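Long-range contacts in Slr1438 protein (Synechocystis sp., PDB 3K25), which is of unknown function but probably binds carbohydrate and may act as an aldose 1-epimerase-like isomerase: residues 177-182 with 208-213; 239-244 with 254-259; 215-220 with 228-233; 171-176 with 200-205. All coordinates share one frame; numbering follows the deposited sequence.

Interaction 1. Residues 177-182 with 208-213; sequences LAIPAN and LAFTQI
Ala181 and Ile213 mark the closest approach of two segments that have just left their strands, with their CA atoms 4.7 Å apart. The backbones are irregular here, and no beta ladder forms between them. Pro180, centre of an inverse gamma turn, is hydrogen-bonded through its backbone to Ser214, and Pro180 O makes a secondary CA-H...O contact with Ile213 CA. The Pro180 ring and the Ile213 side chain lie side by side, with CG of Pro180 4.0 Å from CB of Ile213.

Further in, Ile179 crosses Phe210 at about a right angle. With chi1 at -53°, CG1 stands beside the backbone N and CG2 opposite it, which places CG2 of Ile179 over the middle of the Phe210 face, 3.7 Å from the ring centroid. The CG1 branch carries CD1 of Ile179 to within 3.5 Å of Phe210 CZ. Ala181 suits its place because a lone methyl fits obliquely against the ring, CB lying 3.6 Å from Phe210 CD1. Tyr195 meets the same phenyl group edge-to-face.

Methyl-on-aromatic packing and weak CA-H...O contacts hold the loop after strand 176-178 against the end of strand 205-210 and the turn beyond it, a fit resting mainly on complementary shape.

Interaction 2. Residues 239-244 with 254-259; sequences TLVLWT and EPWSGP
In the beta hairpin of strands 239-245 and 250-256, Thr239 pairs with Trp256 and Val241 with Glu254, each as an antiparallel hydrogen-bonded pair. Four backbone bonds tie them: Trp256 N reaches Thr239 O at 2.8 Å, Glu254 N reaches Val241 O at 2.7 Å, and the reciprocal bonds complete both rings.

Thr239, Val241, Glu254 and Trp256 share one face of this antiparallel sheet, which belongs to the beta-rich fold of the galactose mutarotase clan; Leu240 and Pro255 project from the other face. Branching at CB suits Val241 to its strand, and chi1 of 171° sets CG1 near the Glu254 carboxylate while CG2 settles over the Trp256 indole, 3.4 Å from the centroid of its six-membered ring. The indole is also tethered through its pyrrole nitrogen: Trp256 NE1 donates to Glu254 OE2 at 3.0 Å, on the anti side and 22° out of the carboxylate plane. A leucine in place of Trp256 would probably leave Val241 CG2 without its aromatic platform and Glu254 OE2 without its indole donor. On the carboxylate's other oxygen, Glu254 OE1 lies 3.4 Å from Trp243 CB, and Thr239 OG1 finds its bond at Gln268.

Interaction 3. Residues 215-220 with 228-233; sequences QPRAHF and KIEVSF
Phe233 lays one ring face against the peptide of Pro216, on the closely packed side of the contact. A chi1 of 35° swings the ring across the segment leading into strand 217-222 until Pro216 O stands 3.4 Å above its plane, over the centre; the same oxygen accepts a hydrogen bond from Phe233 N at 3.0 Å. An alanine here would probably uncover the Pro216 peptide and open a gap beside Ile213. Backbone bonds pair Ala218 with Val231 and Phe220 with Ile229, that from Ala218 N to Val231 O being weak. Farther along the buried face, Phe220 and Ile229 lie side by side, Phe220 CZ 3.3 Å from Ile229 CD1. Ala218 and Val231 share this face, where Phe167 packs.

The opposite face, with Arg217, His219 and Glu230, is more open, and long polar chains suit it. Arg217, bent at chi3 (46°), offers the guanidinium edge to Glu230 in a salt bridge whose hydrogen bond, Arg217 NE to Glu230 OE2, is weak at 3.3 Å, the planes turned 49° apart. Lys228 lays CD over one face of the His219 ring.

An apolar face and a polar one typify an antiparallel hairpin in a large sheet of a beta-sandwich.

Interaction 4. Residues 171-176 with 200-205; sequences EKLGIT and NLTSPE
Lys172 runs its aliphatic chain alongside the carbonyl of Leu201, joining two loops that each fold into a type I turn, one from Lys172 to Ile175 and the other from Asn200 to Ser203. Beyond CG the lysine is fully extended, all its later torsions near 180°, so the methylenes line up past Leu201 O. At the start of the chain the two side chains also meet, with CB of Lys172 4.0 Å from CB of Leu201. Its length serves the far end: Lys172 NZ bonds Thr244 OG1 and the backbone O of Lys248, so this largely buried lysine delivers its charged tip to polar partners while its methylenes lie along Leu201.

The turns lie in the loops that follow strands 157-168 and 192-194, at the rim of the beta-sandwich of an aldose 1-epimerase-type fold, the centre of the contact lying about 21 Å from the centre of the chain. Inside each, a backbone bond closes the curve: Ile175 N to Lys172 O at 3.0 Å, and Ser203 N to Asn200 O at 3.2 Å.

Leu201 points its side chain into the fold. With chi1 at -61° and chi2 at 168°, it stretches CD1 toward Ile175, which it crosses at about a right angle. The methyl CG2 of Ile175, placed opposite its own backbone N, lies 3.4 Å from Leu201 CD1. Leu242 and Leu251 also pack against Leu201, a place that suits leucine, whose branch at CG carries its methyls inward. Near the solvent, Leu173 and Thr202 cross more loosely, Leu173 CD1 lying 4.1 Å from Thr202 OG1.

In the fold
Interactions 4 and 1 share a run, 171-182, and their second segments, 200-205 and 208-213, follow in the same order, so the two contacts interleave along the chain. Interaction 3 comes next, then interaction 2, each a hairpin. The centres of interactions 1 and 2 lie 9 Å apart, linked where strand 205-210 pairs with strand 239-245; interaction 1 is about 11 Å from interaction 3, through neighbouring strands 176-178 and 217-222. Interactions 2 and 3 belong to different sheets but meet where Leu240 and Pro255 pack on Val231, Ala218 and Phe233. These packings tie two sheets together, while interaction 4 joins loops at the rim, its centre 16 to 18 Å from the others.

Interaction 1. Residues 177-182 with 208-213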
loop_
_atom_site.group_PDB
_atom_site.type_symbol
_atom_site.label_atom_id
_atom_site.label_comp_id
_atom_site.label_asym_id
_atom_site.label_seq_id
_atom_site.Cartn_x
_atom_site.Cartn_y
_atom_site.Cartn_z
ATOM N N LEU A 177 -13.403 -15.041 -2.651
ATOM C CA LEU A 177 -11.955 -14.840 -2.571
ATOM C C LEU A 177 -11.142 -15.759 -3.484
ATOM O O LEU A 177 -11.610 -16.806 -3.927
ATOM C CB LEU A 177 -11.461 -15.004 -1.129
ATOM C CG LEU A 177 -11.663 -13.800 -0.205
ATOM C CD1 LEU A 177 -10.939 -14.034 1.124
ATOM C CD2 LEU A 177 -11.127 -12.546 -0.887
ATOM N N ALA A 178 -9.908 -15.350 -3.753
ATOM C CA ALA A 178 -9.019 -16.108 -4.611
ATOM C C ALA A 178 -7.583 -15.750 -4.268
ATOM O O ALA A 178 -6.918 -15.000 -4.988
ATOM C CB ALA A 178 -9.310 -15.798 -6.074
ATOM N N ILE A 179 -7.124 -16.293 -3.148
ATOM C CA ILE A 179 -5.770 -16.079 -2.665
ATOM C C ILE A 179 -4.987 -17.367 -2.942
ATOM O O ILE A 179 -5.407 -18.447 -2.545
ATOM C CB ILE A 179 -5.803 -15.790 -1.167
ATOM C CG1 ILE A 179 -6.780 -14.633 -0.907
ATOM C CG2 ILE A 179 -4.400 -15.487 -0.662
ATOM C CD1 ILE A 179 -7.116 -14.403 0.564
ATOM N N PRO A 180 -3.839 -17.261 -3.634
ATOM C CA PRO A 180 -2.975 -18.397 -3.991
ATOM C C PRO A 180 -2.055 -18.901 -2.888
ATOM O O PRO A 180 -0.832 -18.807 -2.984
ATOM C CB PRO A 180 -2.200 -17.864 -5.183
ATOM C CG PRO A 180 -1.969 -16.431 -4.772
ATOM C CD PRO A 180 -3.310 -16.002 -4.191
ATOM N N ALA A 181 -2.661 -19.448 -1.845
ATOM C CA ALA A 181 -1.930 -19.993 -0.710
ATOM C C ALA A 181 -2.680 -21.191 -0.149
ATOM O O ALA A 181 -3.788 -21.499 -0.575
ATOM C CB ALA A 181 -1.776 -18.936 0.367
ATOM N N ASN A 182 -2.077 -21.860 0.824
ATOM C CA ASN A 182 -2.704 -23.014 1.441
ATOM C C ASN A 182 -2.801 -22.804 2.939
ATOM O O ASN A 182 -3.499 -23.536 3.634
ATOM C CB ASN A 182 -1.895 -24.278 1.137
ATOM C CG ASN A 182 -1.988 -24.693 -0.326
ATOM O OD1 ASN A 182 -3.077 -24.766 -0.893
ATOM N ND2 ASN A 182 -0.844 -24.980 -0.936
ATOM N N LEU A 208 -4.836 -11.500 8.301
ATOM C CA LEU A 208 -4.085 -12.633 7.776
ATOM C C LEU A 208 -2.890 -12.321 6.865
ATOM O O LEU A 208 -2.969 -11.482 5.959
ATOM C CB LEU A 208 -5.044 -13.578 7.041
ATOM C CG LEU A 208 -6.409 -13.908 7.677
ATOM C CD1 LEU A 208 -6.314 -13.921 9.205
ATOM C CD2 LEU A 208 -7.430 -12.873 7.236
ATOM N N ALA A 209 -1.784 -13.023 7.110
ATOM C CA ALA A 209 -0.573 -12.860 6.315
ATOM C C ALA A 209 -0.218 -14.165 5.594
ATOM O O ALA A 209 0.285 -15.111 6.212
ATOM C CB ALA A 209 0.584 -12.425 7.208
ATOM N N PHE A 210 -0.500 -14.220 4.294
ATOM C CA PHE A 210 -0.177 -15.388 3.487
ATOM C C PHE A 210 1.253 -15.191 2.971
ATOM O O PHE A 210 1.473 -14.521 1.964
ATOM C CB PHE A 210 -1.127 -15.477 2.304
ATOM C CG PHE A 210 -2.575 -15.547 2.687
ATOM C CD1 PHE A 210 -3.216 -16.775 2.820
ATOM C CD2 PHE A 210 -3.313 -14.384 2.879
ATOM C CE1 PHE A 210 -4.569 -16.850 3.133
ATOM C CE2 PHE A 210 -4.669 -14.447 3.192
ATOM C CZ PHE A 210 -5.299 -15.685 3.318
ATOM N N THR A 211 2.236 -15.765 3.648
ATOM C CA THR A 211 3.609 -15.584 3.207
ATOM C C THR A 211 4.118 -16.658 2.253
ATOM O O THR A 211 5.309 -16.683 1.928
ATOM C CB THR A 211 4.569 -15.501 4.409
ATOM O OG1 THR A 211 4.564 -16.749 5.112
ATOM C CG2 THR A 211 4.135 -14.386 5.358
ATOM N N GLN A 212 3.221 -17.534 1.801
ATOM C CA GLN A 212 3.573 -18.618 0.878
ATOM C C GLN A 212 2.539 -18.659 -0.242
ATOM O O GLN A 212 1.534 -19.367 -0.147
ATOM C CB GLN A 212 3.577 -19.954 1.621
ATOM C CG GLN A 212 4.219 -21.102 0.865
ATOM C CD GLN A 212 5.704 -20.895 0.660
ATOM O OE1 GLN A 212 6.431 -20.576 1.601
ATOM N NE2 GLN A 212 6.164 -21.082 -0.573
ATOM N N ILE A 213 2.789 -17.903 -1.305
ATOM C CA ILE A 213 1.846 -17.833 -2.420
ATOM C C ILE A 213 2.351 -18.482 -3.693
ATOM O O ILE A 213 3.550 -18.458 -3.980
ATOM C CB ILE A 213 1.446 -16.361 -2.718
ATOM C CG1 ILE A 213 2.690 -15.518 -3.033
ATOM C CG2 ILE A 213 0.680 -15.789 -1.527
ATOM C CD1 ILE A 213 2.392 -14.066 -3.290
#

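Interaction 2. Residues 239-244 with 254-259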
loop_
_atom_site.group_PDB
_atom_site.type_symbol
_atom_site.label_atom_id
_atom_site.label_comp_id
_atom_site.label_asym_id
_atom_site.label_seq_id
_atom_site.Cartn_x
_atom_site.Cartn_y
_atom_site.Cartn_z
ATOM N N THR A 239 4.597 -11.884 -0.384
ATOM C CA THR A 239 3.596 -12.033 0.671
ATOM C C THR A 239 2.291 -11.284 0.407
ATOM O O THR A 239 2.287 -10.180 -0.141
ATOM C CB THR A 239 4.154 -11.577 2.032
ATOM O OG1 THR A 239 5.000 -12.605 2.571
ATOM C CG2 THR A 239 3.021 -11.292 3.008
ATOM N N LEU A 240 1.186 -11.894 0.822
ATOM C CA LEU A 240 -0.125 -11.307 0.642
ATOM C C LEU A 240 -0.796 -11.149 1.999
ATOM O O LEU A 240 -0.935 -12.119 2.753
ATOM C CB LEU A 240 -0.960 -12.202 -0.257
ATOM C CG LEU A 240 -1.699 -11.558 -1.429
ATOM C CD1 LEU A 240 -1.048 -10.247 -1.886
ATOM C CD2 LEU A 240 -1.706 -12.589 -2.562
ATOM N N VAL A 241 -1.200 -9.917 2.309
ATOM C CA VAL A 241 -1.849 -9.621 3.580
ATOM C C VAL A 241 -3.322 -9.246 3.393
ATOM O O VAL A 241 -3.688 -8.576 2.423
ATOM C CB VAL A 241 -1.115 -8.462 4.316
ATOM C CG1 VAL A 241 -1.928 -8.005 5.527
ATOM C CG2 VAL A 241 0.279 -8.915 4.755
ATOM N N LEU A 242 -4.169 -9.690 4.320
ATOM C CA LEU A 242 -5.592 -9.375 4.250
ATOM C C LEU A 242 -6.056 -8.749 5.565
ATOM O O LEU A 242 -5.984 -9.377 6.610
ATOM C CB LEU A 242 -6.387 -10.634 3.935
ATOM C CG LEU A 242 -7.846 -10.335 3.611
ATOM C CD1 LEU A 242 -8.333 -11.269 2.514
ATOM C CD2 LEU A 242 -8.678 -10.453 4.884
ATOM N N TRP A 243 -6.524 -7.504 5.495
ATOM C CA TRP A 243 -6.972 -6.726 6.658
ATOM C C TRP A 243 -8.444 -6.346 6.508
ATOM O O TRP A 243 -8.890 -5.948 5.432
ATOM C CB TRP A 243 -6.106 -5.462 6.749
ATOM C CG TRP A 243 -6.447 -4.392 7.800
ATOM C CD1 TRP A 243 -6.350 -3.020 7.636
ATOM C CD2 TRP A 243 -6.777 -4.595 9.176
ATOM N NE1 TRP A 243 -6.588 -2.374 8.824
ATOM C CE2 TRP A 243 -6.853 -3.313 9.786
ATOM C CE3 TRP A 243 -7.008 -5.729 9.957
ATOM C CZ2 TRP A 243 -7.149 -3.144 11.135
ATOM C CZ3 TRP A 243 -7.301 -5.558 11.301
ATOM C CH2 TRP A 243 -7.369 -4.273 11.875
ATOM N N THR A 244 -9.199 -6.472 7.590
ATOM C CA THR A 244 -10.614 -6.124 7.568
ATOM C C THR A 244 -11.191 -6.183 8.974
ATOM O O THR A 244 -10.784 -7.013 9.784
ATOM C CB THR A 244 -11.414 -7.069 6.640
ATOM O OG1 THR A 244 -12.809 -6.753 6.724
ATOM C CG2 THR A 244 -11.202 -8.517 7.034
ATOM N N GLU A 254 -3.359 -6.837 0.393
ATOM C CA GLU A 254 -2.072 -6.176 0.241
ATOM C C GLU A 254 -0.811 -6.959 -0.141
ATOM O O GLU A 254 -0.458 -7.965 0.485
ATOM C CB GLU A 254 -1.776 -5.395 1.532
ATOM C CG GLU A 254 -2.977 -5.216 2.444
ATOM C CD GLU A 254 -2.587 -4.825 3.856
ATOM O OE1 GLU A 254 -3.476 -4.775 4.742
ATOM O OE2 GLU A 254 -1.389 -4.564 4.082
ATOM N N PRO A 255 -0.103 -6.482 -1.176
ATOM C CA PRO A 255 1.132 -7.115 -1.643
ATOM C C PRO A 255 2.333 -6.568 -0.855
ATOM O O PRO A 255 2.565 -5.363 -0.834
ATOM C CB PRO A 255 1.170 -6.729 -3.121
ATOM C CG PRO A 255 0.560 -5.368 -3.112
ATOM C CD PRO A 255 -0.614 -5.528 -2.177
ATOM N N TRP A 256 3.075 -7.462 -0.204
ATOM C CA TRP A 256 4.259 -7.108 0.594
ATOM C C TRP A 256 5.470 -7.829 0.036
ATOM O O TRP A 256 5.376 -9.003 -0.337
ATOM C CB TRP A 256 4.091 -7.560 2.046
ATOM C CG TRP A 256 3.122 -6.774 2.859
ATOM C CD1 TRP A 256 2.159 -5.909 2.405
ATOM C CD2 TRP A 256 2.984 -6.816 4.282
ATOM N NE1 TRP A 256 1.435 -5.415 3.462
ATOM C CE2 TRP A 256 1.920 -5.956 4.625
ATOM C CE3 TRP A 256 3.658 -7.500 5.303
ATOM C CZ2 TRP A 256 1.513 -5.762 5.944
ATOM C CZ3 TRP A 256 3.252 -7.306 6.615
ATOM C CH2 TRP A 256 2.190 -6.445 6.923
ATOM N N SER A 257 6.615 -7.158 -0.008
ATOM C CA SER A 257 7.801 -7.820 -0.540
ATOM C C SER A 257 8.253 -8.870 0.473
ATOM O O SER A 257 8.878 -9.886 0.127
ATOM C CB SER A 257 8.926 -6.804 -0.822
ATOM O OG SER A 257 9.358 -6.150 0.359
ATOM N N GLY A 258 7.900 -8.619 1.730
ATOM C CA GLY A 258 8.250 -9.528 2.806
ATOM C C GLY A 258 7.305 -9.369 3.981
ATOM O O GLY A 258 6.585 -8.369 4.067
ATOM N N PRO A 259 7.281 -10.341 4.907
ATOM C CA PRO A 259 6.411 -10.302 6.089
ATOM C C PRO A 259 6.934 -9.418 7.223
ATOM O O PRO A 259 7.969 -8.763 7.099
ATOM C CB PRO A 259 6.339 -11.768 6.497
ATOM C CG PRO A 259 7.720 -12.250 6.174
ATOM C CD PRO A 259 7.973 -11.642 4.808
#

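Interaction 3. Residues 215-220 with 228-233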
loop_
_atom_site.group_PDB
_atom_site.type_symbol
_atom_site.label_atom_id
_atom_site.label_comp_id
_atom_site.label_asym_id
_atom_site.label_seq_id
_atom_site.Cartn_x
_atom_site.Cartn_y
_atom_site.Cartn_z
ATOM N N GLN A 215 0.988 -17.740 -6.852
ATOM C CA GLN A 215 0.607 -16.932 -8.006
ATOM C C GLN A 215 1.008 -15.482 -7.803
ATOM O O GLN A 215 0.930 -14.960 -6.697
ATOM C CB GLN A 215 -0.909 -16.984 -8.213
ATOM C CG GLN A 215 -1.463 -18.281 -8.770
ATOM C CD GLN A 215 -1.572 -18.253 -10.274
ATOM O OE1 GLN A 215 -0.571 -18.326 -10.978
ATOM N NE2 GLN A 215 -2.794 -18.125 -10.778
ATOM N N PRO A 216 1.443 -14.813 -8.874
ATOM C CA PRO A 216 1.840 -13.409 -8.769
ATOM C C PRO A 216 0.583 -12.533 -8.842
ATOM O O PRO A 216 0.620 -11.410 -9.353
ATOM C CB PRO A 216 2.745 -13.231 -9.978
ATOM C CG PRO A 216 2.041 -14.078 -11.015
ATOM C CD PRO A 216 1.708 -15.337 -10.227
ATOM N N ARG A 217 -0.529 -13.063 -8.338
ATOM C CA ARG A 217 -1.792 -12.338 -8.356
ATOM C C ARG A 217 -2.776 -12.858 -7.327
ATOM O O ARG A 217 -2.537 -13.866 -6.676
ATOM C CB ARG A 217 -2.447 -12.425 -9.739
ATOM C CG ARG A 217 -2.826 -13.838 -10.186
ATOM C CD ARG A 217 -3.658 -13.812 -11.468
ATOM N NE ARG A 217 -3.090 -12.916 -12.477
ATOM C CZ ARG A 217 -1.930 -13.107 -13.107
ATOM N NH1 ARG A 217 -1.186 -14.183 -12.852
ATOM N NH2 ARG A 217 -1.498 -12.201 -13.981
ATOM N N ALA A 218 -3.898 -12.156 -7.212
ATOM C CA ALA A 218 -4.974 -12.489 -6.277
ATOM C C ALA A 218 -6.161 -11.549 -6.567
ATOM O O ALA A 218 -5.989 -10.481 -7.159
ATOM C CB ALA A 218 -4.491 -12.311 -4.840
ATOM N N HIS A 219 -7.361 -11.944 -6.157
ATOM C CA HIS A 219 -8.526 -11.107 -6.404
ATOM C C HIS A 219 -9.698 -11.520 -5.542
ATOM O O HIS A 219 -9.610 -12.476 -4.775
ATOM C CB HIS A 219 -8.932 -11.170 -7.888
ATOM C CG HIS A 219 -9.632 -12.437 -8.282
ATOM N ND1 HIS A 219 -10.895 -12.763 -7.835
ATOM C CD2 HIS A 219 -9.247 -13.455 -9.090
ATOM C CE1 HIS A 219 -11.259 -13.924 -8.350
ATOM N NE2 HIS A 219 -10.277 -14.365 -9.116
ATOM N N PHE A 220 -10.786 -10.771 -5.655
ATOM C CA PHE A 220 -12.003 -11.073 -4.910
ATOM C C PHE A 220 -13.181 -10.524 -5.698
ATOM O O PHE A 220 -13.065 -9.510 -6.390
ATOM C CB PHE A 220 -11.959 -10.486 -3.494
ATOM C CG PHE A 220 -12.160 -9.002 -3.433
ATOM C CD1 PHE A 220 -13.448 -8.460 -3.403
ATOM C CD2 PHE A 220 -11.066 -8.140 -3.370
ATOM C CE1 PHE A 220 -13.647 -7.076 -3.304
ATOM C CE2 PHE A 220 -11.252 -6.752 -3.273
ATOM C CZ PHE A 220 -12.547 -6.221 -3.238
ATOM N N LYS A 228 -15.293 -7.506 -9.742
ATOM C CA LYS A 228 -14.151 -8.097 -9.063
ATOM C C LYS A 228 -12.950 -7.164 -9.078
ATOM O O LYS A 228 -12.741 -6.397 -10.025
ATOM C CB LYS A 228 -13.765 -9.453 -9.680
ATOM C CG LYS A 228 -12.929 -9.394 -10.951
ATOM C CD LYS A 228 -12.434 -10.788 -11.316
ATOM C CE LYS A 228 -11.685 -10.810 -12.653
ATOM N NZ LYS A 228 -11.336 -12.197 -13.104
ATOM N N ILE A 229 -12.171 -7.241 -8.009
ATOM C CA ILE A 229 -10.977 -6.433 -7.842
ATOM C C ILE A 229 -9.784 -7.374 -7.780
ATOM O O ILE A 229 -9.673 -8.175 -6.852
ATOM C CB ILE A 229 -11.064 -5.627 -6.542
ATOM C CG1 ILE A 229 -12.187 -4.598 -6.661
ATOM C CG2 ILE A 229 -9.737 -4.975 -6.243
ATOM C CD1 ILE A 229 -12.369 -3.736 -5.426
ATOM N N GLU A 230 -8.900 -7.278 -8.770
ATOM C CA GLU A 230 -7.718 -8.137 -8.831
ATOM C C GLU A 230 -6.387 -7.423 -8.599
ATOM O O GLU A 230 -6.122 -6.363 -9.172
ATOM C CB GLU A 230 -7.650 -8.849 -10.182
ATOM C CG GLU A 230 -6.348 -9.607 -10.399
ATOM C CD GLU A 230 -6.067 -9.870 -11.865
ATOM O OE1 GLU A 230 -6.080 -8.894 -12.656
ATOM O OE2 GLU A 230 -5.827 -11.046 -12.222
ATOM N N VAL A 231 -5.543 -8.044 -7.779
ATOM C CA VAL A 231 -4.229 -7.510 -7.453
ATOM C C VAL A 231 -3.119 -8.354 -8.081
ATOM O O VAL A 231 -2.991 -9.543 -7.779
ATOM C CB VAL A 231 -4.007 -7.492 -5.928
ATOM C CG1 VAL A 231 -2.703 -6.804 -5.610
ATOM C CG2 VAL A 231 -5.165 -6.794 -5.237
ATOM N N SER A 232 -2.322 -7.751 -8.954
ATOM C CA SER A 232 -1.223 -8.474 -9.578
ATOM C C SER A 232 0.068 -7.761 -9.180
ATOM O O SER A 232 0.025 -6.605 -8.760
ATOM C CB SER A 232 -1.397 -8.509 -11.097
ATOM O OG SER A 232 -1.445 -7.207 -11.643
ATOM N N PHE A 233 1.211 -8.434 -9.307
ATOM C CA PHE A 233 2.477 -7.831 -8.881
ATOM C C PHE A 233 3.759 -8.467 -9.411
ATOM O O PHE A 233 3.808 -9.665 -9.694
ATOM C CB PHE A 233 2.539 -7.843 -7.350
ATOM C CG PHE A 233 1.900 -9.064 -6.729
ATOM C CD1 PHE A 233 0.507 -9.155 -6.604
ATOM C CD2 PHE A 233 2.683 -10.128 -6.284
ATOM C CE1 PHE A 233 -0.095 -10.278 -6.046
ATOM C CE2 PHE A 233 2.083 -11.269 -5.721
ATOM C CZ PHE A 233 0.693 -11.341 -5.602
#

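Interaction 4. Residues 171-176 with 200-205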
loop_
_atom_site.group_PDB
_atom_site.type_symbol
_atom_site.label_atom_id
_atom_site.label_comp_id
_atom_site.label_asym_id
_atom_site.label_seq_id
_atom_site.Cartn_x
_atom_site.Cartn_y
_atom_site.Cartn_z
ATOM N N GLU A 171 -20.948 -5.265 1.616
ATOM C CA GLU A 171 -21.506 -6.597 1.808
ATOM C C GLU A 171 -20.386 -7.624 1.723
ATOM O O GLU A 171 -20.104 -8.158 0.651
ATOM C CB GLU A 171 -22.560 -6.883 0.736
ATOM C CG GLU A 171 -23.680 -5.854 0.666
ATOM C CD GLU A 171 -24.358 -5.634 2.007
ATOM O OE1 GLU A 171 -24.739 -6.635 2.656
ATOM O OE2 GLU A 171 -24.516 -4.459 2.409
ATOM N N LYS A 172 -19.760 -7.903 2.864
ATOM C CA LYS A 172 -18.646 -8.844 2.934
ATOM C C LYS A 172 -19.020 -10.321 2.800
ATOM O O LYS A 172 -18.231 -11.128 2.300
ATOM C CB LYS A 172 -17.884 -8.627 4.241
ATOM C CG LYS A 172 -17.357 -7.204 4.411
ATOM C CD LYS A 172 -16.636 -7.044 5.743
ATOM C CE LYS A 172 -16.127 -5.625 5.948
ATOM N NZ LYS A 172 -15.482 -5.479 7.288
ATOM N N LEU A 173 -20.223 -10.672 3.239
ATOM C CA LEU A 173 -20.683 -12.054 3.180
ATOM C C LEU A 173 -20.610 -12.658 1.778
ATOM O O LEU A 173 -20.136 -13.777 1.607
ATOM C CB LEU A 173 -22.118 -12.142 3.705
ATOM C CG LEU A 173 -22.632 -13.554 3.989
ATOM C CD1 LEU A 173 -21.743 -14.212 5.035
ATOM C CD2 LEU A 173 -24.067 -13.490 4.473
ATOM N N GLY A 174 -21.073 -11.919 0.778
ATOM C CA GLY A 174 -21.057 -12.440 -0.578
ATOM C C GLY A 174 -19.714 -12.409 -1.285
ATOM O O GLY A 174 -19.599 -12.836 -2.439
ATOM N N ILE A 175 -18.692 -11.920 -0.593
ATOM C CA ILE A 175 -17.356 -11.818 -1.172
ATOM C C ILE A 175 -16.728 -13.162 -1.546
ATOM O O ILE A 175 -16.590 -14.058 -0.710
ATOM C CB ILE A 175 -16.382 -11.076 -0.209
ATOM C CG1 ILE A 175 -16.879 -9.653 0.042
ATOM C CG2 ILE A 175 -14.979 -11.023 -0.809
ATOM C CD1 ILE A 175 -16.980 -8.798 -1.219
ATOM N N THR A 176 -16.350 -13.284 -2.814
ATOM C CA THR A 176 -15.692 -14.480 -3.324
ATOM C C THR A 176 -14.188 -14.181 -3.299
ATOM O O THR A 176 -13.753 -13.168 -3.849
ATOM C CB THR A 176 -16.121 -14.770 -4.782
ATOM O OG1 THR A 176 -17.499 -15.159 -4.809
ATOM C CG2 THR A 176 -15.272 -15.873 -5.385
ATOM N N ASN A 200 -14.637 -16.183 6.436
ATOM C CA ASN A 200 -15.707 -15.299 6.891
ATOM C C ASN A 200 -15.163 -13.890 7.099
ATOM O O ASN A 200 -14.596 -13.580 8.154
ATOM C CB ASN A 200 -16.322 -15.810 8.198
ATOM C CG ASN A 200 -17.468 -14.934 8.683
ATOM O OD1 ASN A 200 -18.438 -14.704 7.958
ATOM N ND2 ASN A 200 -17.360 -14.441 9.911
ATOM N N LEU A 201 -15.336 -13.046 6.085
ATOM C CA LEU A 201 -14.868 -11.665 6.128
ATOM C C LEU A 201 -15.812 -10.806 6.959
ATOM O O LEU A 201 -15.633 -9.595 7.075
ATOM C CB LEU A 201 -14.749 -11.113 4.706
ATOM C CG LEU A 201 -13.750 -11.867 3.816
ATOM C CD1 LEU A 201 -13.910 -11.441 2.370
ATOM C CD2 LEU A 201 -12.334 -11.608 4.305
ATOM N N THR A 202 -16.818 -11.449 7.539
ATOM C CA THR A 202 -17.784 -10.764 8.382
ATOM C C THR A 202 -17.297 -10.823 9.836
ATOM O O THR A 202 -17.823 -10.134 10.711
ATOM C CB THR A 202 -19.194 -11.422 8.259
ATOM O OG1 THR A 202 -19.729 -11.180 6.946
ATOM C CG2 THR A 202 -20.151 -10.859 9.299
ATOM N N SER A 203 -16.279 -11.644 10.080
ATOM C CA SER A 203 -15.709 -11.793 11.418
ATOM C C SER A 203 -15.340 -10.435 12.008
ATOM O O SER A 203 -15.125 -9.475 11.274
ATOM C CB SER A 203 -14.460 -12.677 11.365
ATOM O OG SER A 203 -13.691 -12.532 12.550
ATOM N N PRO A 204 -15.254 -10.340 13.346
ATOM C CA PRO A 204 -14.909 -9.080 14.010
ATOM C C PRO A 204 -13.630 -8.451 13.469
ATOM O O PRO A 204 -13.552 -7.233 13.300
ATOM C CB PRO A 204 -14.779 -9.493 15.470
ATOM C CG PRO A 204 -15.798 -10.570 15.589
ATOM C CD PRO A 204 -15.541 -11.385 14.344
ATOM N N GLU A 205 -12.629 -9.282 13.203
ATOM C CA GLU A 205 -11.362 -8.794 12.678
ATOM C C GLU A 205 -10.528 -9.911 12.062
ATOM O O GLU A 205 -10.313 -10.952 12.676
ATOM C CB GLU A 205 -10.566 -8.097 13.782
ATOM C CG GLU A 205 -9.152 -7.711 13.375
ATOM C CD GLU A 205 -8.449 -6.867 14.426
ATOM O OE1 GLU A 205 -8.533 -7.208 15.624
ATOM O OE2 GLU A 205 -7.803 -5.867 14.060
#